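Local coordinates for hypothetical protein (Sus scrofa, PDB 3WOC) that is a prostate-derived heparin-binding lectin of boar sperm with a beta-prism fold, probably recognising sulfated glycans and taking some part in capacitation, at residues 31-36 with 56-61; 35-40 with 82-87; 52-57 with 120-125. All coordinates share one frame; numbering follows the deposited sequence.

Contact 1: residues 31-36 with 56-61; sequences VGPVGL and GGKAHE. With SO4 (sulfate ion), chain G.
Val31 and Lys58 form an antiparallel hydrogen-bonded pair, closed by two backbone bonds. Val31 N donates to Lys58 O over 3.1 Å, and Lys58 N returns a bond of 2.9 Å to Val31 O. The backbones then close in: Gly32 CA comes within 4.1 Å of Gly57 CA.

The side-chain contacts lie on the sheet face carrying the side chains of Val31 and Lys58. Val31 crosses the His60 side chain at about a right angle, its CB 3.7 Å from His60 CE1 and approaching the ring obliquely. His60 ND1 also gives a weak, strongly bent bond to Lys58 O, so that carbonyl receives the imidazole as well as Val31 N. Lys58 bends at chi2 (-98°) and runs across the carbonyl of Val31 toward Pro33, which puts Lys58 CE 3.6 Å from Val31 O and beside the nitrogen of Pro33.

A sulfate, probably from the crystallisation liquor, is held by the type I turn Gly32 to Gly35: Val34 N bonds to its O3 at 3.2 Å, and Lys38 supplies a charged partner. The turn itself is closed by Gly35 N to Gly32 O, 2.7 Å.

Strand 58-63 is an outermost strand of its four-stranded antiparallel sheet, and this pair joins its beginning to the end of strand 24-31, just before the chain turns into strand 37-44.

Contact 2: residues 35-40 with 82-87; sequences GLIKSI and QHVTLI. With SO4 (sulfate ion), chain G.
Ile37 reaches across to Val84 between two of the three four-stranded antiparallel sheets of the beta-prism, the fold of jacalin-like lectins. Strand 37-40 and strand 82-87 belong to different sheets; their short axes pass 7.9 Å apart at 45°.

The two side chains cross at about a right angle. Both start toward the opposing segment, and it is the far end of the isoleucine that does the touching: chi2 of 168° extends the chain, carrying Ile37 CD1 to 4.0 Å from Val84 CB. The same methyl rests against the valine backbone, 3.8 Å from Val84 N. One carbon nearer the main chain, Ile37 CG1 lies 3.8 Å from Gln82 O, so the isoleucine lies along the first residues of 82-87, near the start of strand 81-88, as well as meeting a side chain. On the prism interior, Val29 of strand 24-31 also packs against Ile37.

Gln82 begins away from the other segment, but its chain bends at chi2 (-73°) and returns its amide end beside Gly35 and Leu36. Gln82 and His83 both face Arg76 in a classic beta bulge, while His83, which starts away from 35-40, hydrogen-bonds through ND1 to Gly97 O.

Beyond Ile37, Lys38 takes the other direction. It bends at chi3 and chi4 to bond both the carbonyl of Tyr125 and the sulfate, whose charge would be balanced in part by the ammonium. Leu36 borders the same anion, with Leu36 CG 3.4 Å from SO4 O2, and Lys38 NZ bonds a different oxygen, SO4 O4, at 3.0 Å.

Contact 3: residues 52-57 with 120-125; sequences YGIPGG and GQFWLY
Two sheets of the beta-prism come together at one end here, where the end of strand 47-53 and the loop after it face the end of strand 114-122 and the loop that follows. No hydrogen bond joins the segments.

Gly53 lies over one face of the phenyl ring in a CH-pi contact: Gly53 CA stands 3.8 Å from the centroid of the Phe122 ring, 18° off the normal and displaced toward the rim on the side of CG. Phe122 points toward the opposite segment, with chi1 of 65° setting CG between its backbone N and carbonyl carbon and turning the ring under the glycine. Ser12 and Phe14 also touch this ring.

Ile54 inserts beside it. Its terminal methyl approaches obliquely, Ile54 CD1 to Phe122 CD1 being 3.6 Å, and Ile54 CD1 is also 3.4 Å from Trp123 O. Nearer its backbone, Ile54 CG1 meets Leu124 O at 3.4 Å, while Ile54 CB lies 3.9 Å from Tyr125 O. One aliphatic side chain thus touches three successive carbonyls of the loop, whose own side chains start away from it. Leu124 instead fits between aromatic neighbours, its CB over one face of the Trp123 ring, toward the rim, and its CG over the centre of the Tyr125 ring.

The join between these segments is made by van der Waals contact, ring to CH and aliphatic carbon to carbonyl oxygen. Ile54 offers these carbonyls no donor from its side chain; Tyr125 O is hydrogen-bonded by Lys38 NZ, which ties the loop to strand 37-44.

How the contacts relate
All three contacts lie in the jacalin-like domain and gather round the sheet of strands 24-31, 37-44, 47-53 and 58-63. Contact 1 lies at the end of that sheet, between its strands 24-31 and 58-63; contact 2 ties it to the sheet containing strand 81-88, and contact 3 to that containing strand 114-122, so together they touch all three sheets of the prism. Contacts 1 and 2 have centres 8 Å apart and share Gly35 and Leu36; contact 3 lies 11 Å from each and shares Gly56 and Gly57 with contact 1. Along the chain, 52-57 falls between the segments of contact 2. The sulfate beside contacts 1 and 2 is consistent with an anion-accepting surface.

Contact 1: residues 31-36 with 56-61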
# COMPACT_ATOMS: atom_id res chain seq x y z
N VAL A 31 -4.02 10.82 1.57
CA VAL A 31 -4.35 11.07 2.96
C VAL A 31 -5.34 12.23 3.07
O VAL A 31 -5.19 13.26 2.41
CB VAL A 31 -3.08 11.34 3.81
CG1 VAL A 31 -3.43 11.71 5.25
CG2 VAL A 31 -2.15 10.13 3.79
N GLY A 32 -6.37 12.05 3.90
CA GLY A 32 -7.37 13.09 4.15
C GLY A 32 -7.03 13.95 5.35
O GLY A 32 -6.17 13.58 6.15
N PRO A 33 -7.71 15.12 5.47
CA PRO A 33 -7.50 16.08 6.57
C PRO A 33 -7.48 15.49 7.99
O PRO A 33 -6.89 16.10 8.88
CB PRO A 33 -8.69 17.05 6.42
CG PRO A 33 -9.60 16.44 5.39
CD PRO A 33 -8.73 15.60 4.53
N VAL A 34 -8.11 14.33 8.19
CA VAL A 34 -8.13 13.69 9.51
C VAL A 34 -6.94 12.76 9.73
O VAL A 34 -6.69 12.30 10.85
CB VAL A 34 -9.48 12.96 9.79
CG1 VAL A 34 -10.65 13.93 9.69
CG2 VAL A 34 -9.67 11.77 8.85
N GLY A 35 -6.20 12.48 8.66
CA GLY A 35 -4.96 11.71 8.75
C GLY A 35 -5.08 10.21 8.58
O GLY A 35 -4.25 9.46 9.09
N LEU A 36 -6.12 9.76 7.87
CA LEU A 36 -6.25 8.35 7.53
C LEU A 36 -5.94 8.11 6.06
O LEU A 36 -6.08 9.02 5.23
CB LEU A 36 -7.63 7.79 7.92
CG LEU A 36 -8.92 8.29 7.27
CD1 LEU A 36 -9.19 7.59 5.94
CD2 LEU A 36 -10.09 8.07 8.20
N GLY A 56 -10.61 11.15 -2.88
CA GLY A 56 -10.38 12.29 -2.00
C GLY A 56 -9.02 12.28 -1.34
O GLY A 56 -8.25 11.32 -1.51
N GLY A 57 -8.72 13.34 -0.60
CA GLY A 57 -7.43 13.50 0.06
C GLY A 57 -6.36 14.02 -0.88
O GLY A 57 -6.60 14.22 -2.07
N LYS A 58 -5.16 14.24 -0.33
CA LYS A 58 -4.03 14.72 -1.12
C LYS A 58 -3.00 13.62 -1.36
O LYS A 58 -2.70 12.83 -0.46
CB LYS A 58 -3.38 15.97 -0.49
CG LYS A 58 -3.34 16.01 1.04
CD LYS A 58 -4.49 16.86 1.61
CE LYS A 58 -4.62 16.70 3.13
NZ LYS A 58 -3.53 17.38 3.88
N ALA A 59 -2.47 13.58 -2.58
CA ALA A 59 -1.50 12.57 -3.00
C ALA A 59 -0.14 12.76 -2.36
O ALA A 59 0.41 13.87 -2.36
CB ALA A 59 -1.38 12.55 -4.52
N HIS A 60 0.39 11.68 -1.80
CA HIS A 60 1.75 11.63 -1.29
C HIS A 60 2.48 10.50 -2.02
O HIS A 60 1.90 9.44 -2.24
CB HIS A 60 1.76 11.35 0.21
CG HIS A 60 1.00 12.35 1.03
ND1 HIS A 60 -0.37 12.43 1.04
CD2 HIS A 60 1.44 13.31 1.88
CE1 HIS A 60 -0.75 13.39 1.85
NE2 HIS A 60 0.32 13.94 2.38
N GLU A 61 3.73 10.73 -2.39
CA GLU A 61 4.48 9.75 -3.17
C GLU A 61 5.86 9.42 -2.60
O GLU A 61 6.57 10.31 -2.12
CB GLU A 61 4.63 10.20 -4.62
CG GLU A 61 3.37 10.08 -5.46
CD GLU A 61 3.48 10.79 -6.79
OE1 GLU A 61 2.43 11.19 -7.34
OE2 GLU A 61 4.61 10.96 -7.30
S SO4 G . -10.93 12.11 5.43
O1 SO4 G . -12.20 11.80 6.10
O2 SO4 G . -10.04 10.96 5.54
O3 SO4 G . -10.30 13.26 6.06
O4 SO4 G . -11.18 12.40 4.02

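Contact 2: residues 35-40 with 82-87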
# COMPACT_ATOMS: atom_id res chain seq x y z
N GLY A 35 -6.20 12.48 8.66
CA GLY A 35 -4.96 11.71 8.75
C GLY A 35 -5.08 10.21 8.58
O GLY A 35 -4.25 9.46 9.09
N LEU A 36 -6.12 9.76 7.87
CA LEU A 36 -6.25 8.35 7.53
C LEU A 36 -5.94 8.11 6.06
O LEU A 36 -6.08 9.02 5.23
CB LEU A 36 -7.63 7.79 7.92
CG LEU A 36 -8.92 8.29 7.27
CD1 LEU A 36 -9.19 7.59 5.94
CD2 LEU A 36 -10.09 8.07 8.20
N ILE A 37 -5.53 6.89 5.74
CA ILE A 37 -5.22 6.54 4.36
C ILE A 37 -6.49 6.16 3.62
O ILE A 37 -7.19 5.22 3.99
CB ILE A 37 -4.12 5.44 4.27
CG1 ILE A 37 -2.80 6.01 4.81
CG2 ILE A 37 -3.97 4.93 2.83
CD1 ILE A 37 -1.71 4.98 5.05
N LYS A 38 -6.79 6.91 2.56
CA LYS A 38 -8.04 6.80 1.82
C LYS A 38 -7.95 5.83 0.66
O LYS A 38 -8.90 5.10 0.38
CB LYS A 38 -8.48 8.18 1.32
CG LYS A 38 -8.74 9.20 2.42
CD LYS A 38 -9.30 10.50 1.86
CE LYS A 38 -10.70 10.33 1.26
NZ LYS A 38 -11.72 9.99 2.28
N SER A 39 -6.81 5.85 -0.02
CA SER A 39 -6.56 4.99 -1.18
C SER A 39 -5.07 4.87 -1.45
O SER A 39 -4.28 5.70 -0.98
CB SER A 39 -7.27 5.54 -2.42
OG SER A 39 -6.85 6.86 -2.71
N ILE A 40 -4.67 3.82 -2.17
CA ILE A 40 -3.30 3.74 -2.67
C ILE A 40 -3.22 3.54 -4.18
O ILE A 40 -4.21 3.19 -4.83
CB ILE A 40 -2.40 2.68 -1.94
CG1 ILE A 40 -2.70 1.24 -2.40
CG2 ILE A 40 -2.41 2.88 -0.41
CD1 ILE A 40 -3.64 0.47 -1.50
N GLN A 82 -4.39 3.94 9.34
CA GLN A 82 -3.98 5.29 9.76
C GLN A 82 -2.65 5.69 9.15
O GLN A 82 -2.53 6.75 8.54
CB GLN A 82 -3.87 5.37 11.29
CG GLN A 82 -5.18 5.35 12.05
CD GLN A 82 -5.96 6.65 11.94
OE1 GLN A 82 -5.43 7.69 11.53
NE2 GLN A 82 -7.23 6.60 12.32
N HIS A 83 -1.65 4.84 9.33
CA HIS A 83 -0.27 5.18 9.03
C HIS A 83 0.46 4.03 8.36
O HIS A 83 0.25 2.86 8.70
CB HIS A 83 0.44 5.58 10.33
CG HIS A 83 1.92 5.80 10.18
ND1 HIS A 83 2.44 7.00 9.74
CD2 HIS A 83 2.97 4.99 10.42
CE1 HIS A 83 3.76 6.91 9.71
NE2 HIS A 83 4.11 5.71 10.11
N VAL A 84 1.29 4.37 7.38
CA VAL A 84 2.22 3.42 6.77
C VAL A 84 3.58 4.09 6.60
O VAL A 84 3.68 5.21 6.10
CB VAL A 84 1.65 2.86 5.43
CG1 VAL A 84 2.69 2.80 4.34
CG2 VAL A 84 1.02 1.49 5.66
N THR A 85 4.63 3.41 7.07
CA THR A 85 6.01 3.77 6.71
C THR A 85 6.70 2.62 5.99
O THR A 85 6.85 1.52 6.53
CB THR A 85 6.86 4.29 7.91
OG1 THR A 85 8.26 4.08 7.63
CG2 THR A 85 6.53 3.56 9.17
N LEU A 86 7.10 2.90 4.75
CA LEU A 86 7.74 1.93 3.89
C LEU A 86 9.25 2.07 4.00
O LEU A 86 9.78 3.18 3.92
CB LEU A 86 7.33 2.17 2.44
CG LEU A 86 5.85 2.45 2.15
CD1 LEU A 86 5.74 3.24 0.87
CD2 LEU A 86 5.05 1.16 2.05
N ILE A 87 9.94 0.95 4.19
CA ILE A 87 11.40 0.99 4.31
C ILE A 87 12.05 0.28 3.11
O ILE A 87 11.59 -0.77 2.67
CB ILE A 87 11.91 0.49 5.72
CG1 ILE A 87 12.79 -0.75 5.63
CG2 ILE A 87 10.75 0.32 6.72
CD1 ILE A 87 14.27 -0.45 5.76
S SO4 G . -10.93 12.11 5.43
O1 SO4 G . -12.20 11.80 6.10
O2 SO4 G . -10.04 10.96 5.54
O3 SO4 G . -10.30 13.26 6.06
O4 SO4 G . -11.18 12.40 4.02

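Contact 3: residues 52-57 with 120-125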
# COMPACT_ATOMS: atom_id res chain seq x y z
N TYR A 52 -6.97 2.50 -5.74
CA TYR A 52 -7.61 1.53 -4.85
C TYR A 52 -7.98 2.11 -3.50
O TYR A 52 -7.14 2.25 -2.61
CB TYR A 52 -6.74 0.27 -4.71
CG TYR A 52 -6.60 -0.50 -6.00
CD1 TYR A 52 -7.72 -1.03 -6.64
CD2 TYR A 52 -5.35 -0.69 -6.59
CE1 TYR A 52 -7.60 -1.74 -7.82
CE2 TYR A 52 -5.23 -1.39 -7.78
CZ TYR A 52 -6.35 -1.91 -8.39
OH TYR A 52 -6.24 -2.61 -9.57
N GLY A 53 -9.26 2.46 -3.37
CA GLY A 53 -9.81 2.97 -2.12
C GLY A 53 -10.89 4.00 -2.37
O GLY A 53 -11.56 3.97 -3.41
N ILE A 54 -11.06 4.91 -1.42
CA ILE A 54 -12.07 5.96 -1.49
C ILE A 54 -11.46 7.26 -2.04
O ILE A 54 -10.43 7.70 -1.54
CB ILE A 54 -12.76 6.20 -0.11
CG1 ILE A 54 -13.74 5.06 0.21
CG2 ILE A 54 -13.52 7.53 -0.06
CD1 ILE A 54 -13.11 3.89 0.90
N PRO A 55 -12.10 7.85 -3.07
CA PRO A 55 -11.68 9.12 -3.67
C PRO A 55 -11.55 10.24 -2.65
O PRO A 55 -12.30 10.27 -1.67
CB PRO A 55 -12.81 9.44 -4.65
CG PRO A 55 -13.41 8.13 -4.98
CD PRO A 55 -13.31 7.32 -3.73
N GLY A 56 -10.61 11.15 -2.88
CA GLY A 56 -10.38 12.29 -2.00
C GLY A 56 -9.02 12.28 -1.34
O GLY A 56 -8.25 11.32 -1.51
N GLY A 57 -8.72 13.34 -0.60
CA GLY A 57 -7.43 13.50 0.06
C GLY A 57 -6.36 14.02 -0.88
O GLY A 57 -6.60 14.22 -2.07
N GLY A 120 -6.31 -5.54 -0.29
CA GLY A 120 -6.99 -5.00 0.87
C GLY A 120 -8.48 -4.78 0.77
O GLY A 120 -9.12 -5.13 -0.22
N GLN A 121 -9.00 -4.18 1.83
CA GLN A 121 -10.41 -3.88 2.00
C GLN A 121 -10.56 -2.38 2.21
O GLN A 121 -9.78 -1.77 2.95
CB GLN A 121 -10.93 -4.65 3.22
CG GLN A 121 -12.41 -4.46 3.55
CD GLN A 121 -12.77 -5.00 4.91
OE1 GLN A 121 -13.53 -5.96 5.03
NE2 GLN A 121 -12.22 -4.39 5.96
N PHE A 122 -11.56 -1.78 1.56
CA PHE A 122 -11.89 -0.37 1.78
C PHE A 122 -13.39 -0.16 1.89
O PHE A 122 -14.17 -0.95 1.35
CB PHE A 122 -11.27 0.53 0.70
CG PHE A 122 -11.80 0.30 -0.69
CD1 PHE A 122 -12.96 0.93 -1.13
CD2 PHE A 122 -11.12 -0.53 -1.58
CE1 PHE A 122 -13.45 0.73 -2.41
CE2 PHE A 122 -11.60 -0.74 -2.86
CZ PHE A 122 -12.76 -0.10 -3.28
N TRP A 123 -13.80 0.90 2.59
CA TRP A 123 -15.22 1.07 2.87
C TRP A 123 -15.74 2.52 2.80
O TRP A 123 -16.29 2.93 1.77
CB TRP A 123 -15.59 0.37 4.19
CG TRP A 123 -16.97 0.65 4.70
CD1 TRP A 123 -18.15 0.46 4.04
CD2 TRP A 123 -17.31 1.15 6.00
NE1 TRP A 123 -19.20 0.82 4.85
CE2 TRP A 123 -18.72 1.25 6.05
CE3 TRP A 123 -16.56 1.52 7.13
CZ2 TRP A 123 -19.40 1.71 7.19
CZ3 TRP A 123 -17.24 1.99 8.25
CH2 TRP A 123 -18.64 2.08 8.27
N LEU A 124 -15.56 3.29 3.87
CA LEU A 124 -16.27 4.56 3.98
C LEU A 124 -15.38 5.77 3.68
O LEU A 124 -15.61 6.51 2.72
CB LEU A 124 -16.91 4.67 5.37
CG LEU A 124 -17.63 5.94 5.84
CD1 LEU A 124 -18.90 6.23 5.04
CD2 LEU A 124 -17.96 5.75 7.31
N TYR A 125 -14.35 5.94 4.51
CA TYR A 125 -13.44 7.08 4.39
C TYR A 125 -12.10 6.66 3.80
O TYR A 125 -11.34 7.50 3.33
CB TYR A 125 -13.22 7.72 5.75
CG TYR A 125 -14.49 8.23 6.41
CD1 TYR A 125 -14.81 7.86 7.71
CD2 TYR A 125 -15.36 9.08 5.73
CE1 TYR A 125 -15.97 8.33 8.33
CE2 TYR A 125 -16.52 9.55 6.33
CZ TYR A 125 -16.81 9.17 7.63
OH TYR A 125 -17.96 9.63 8.23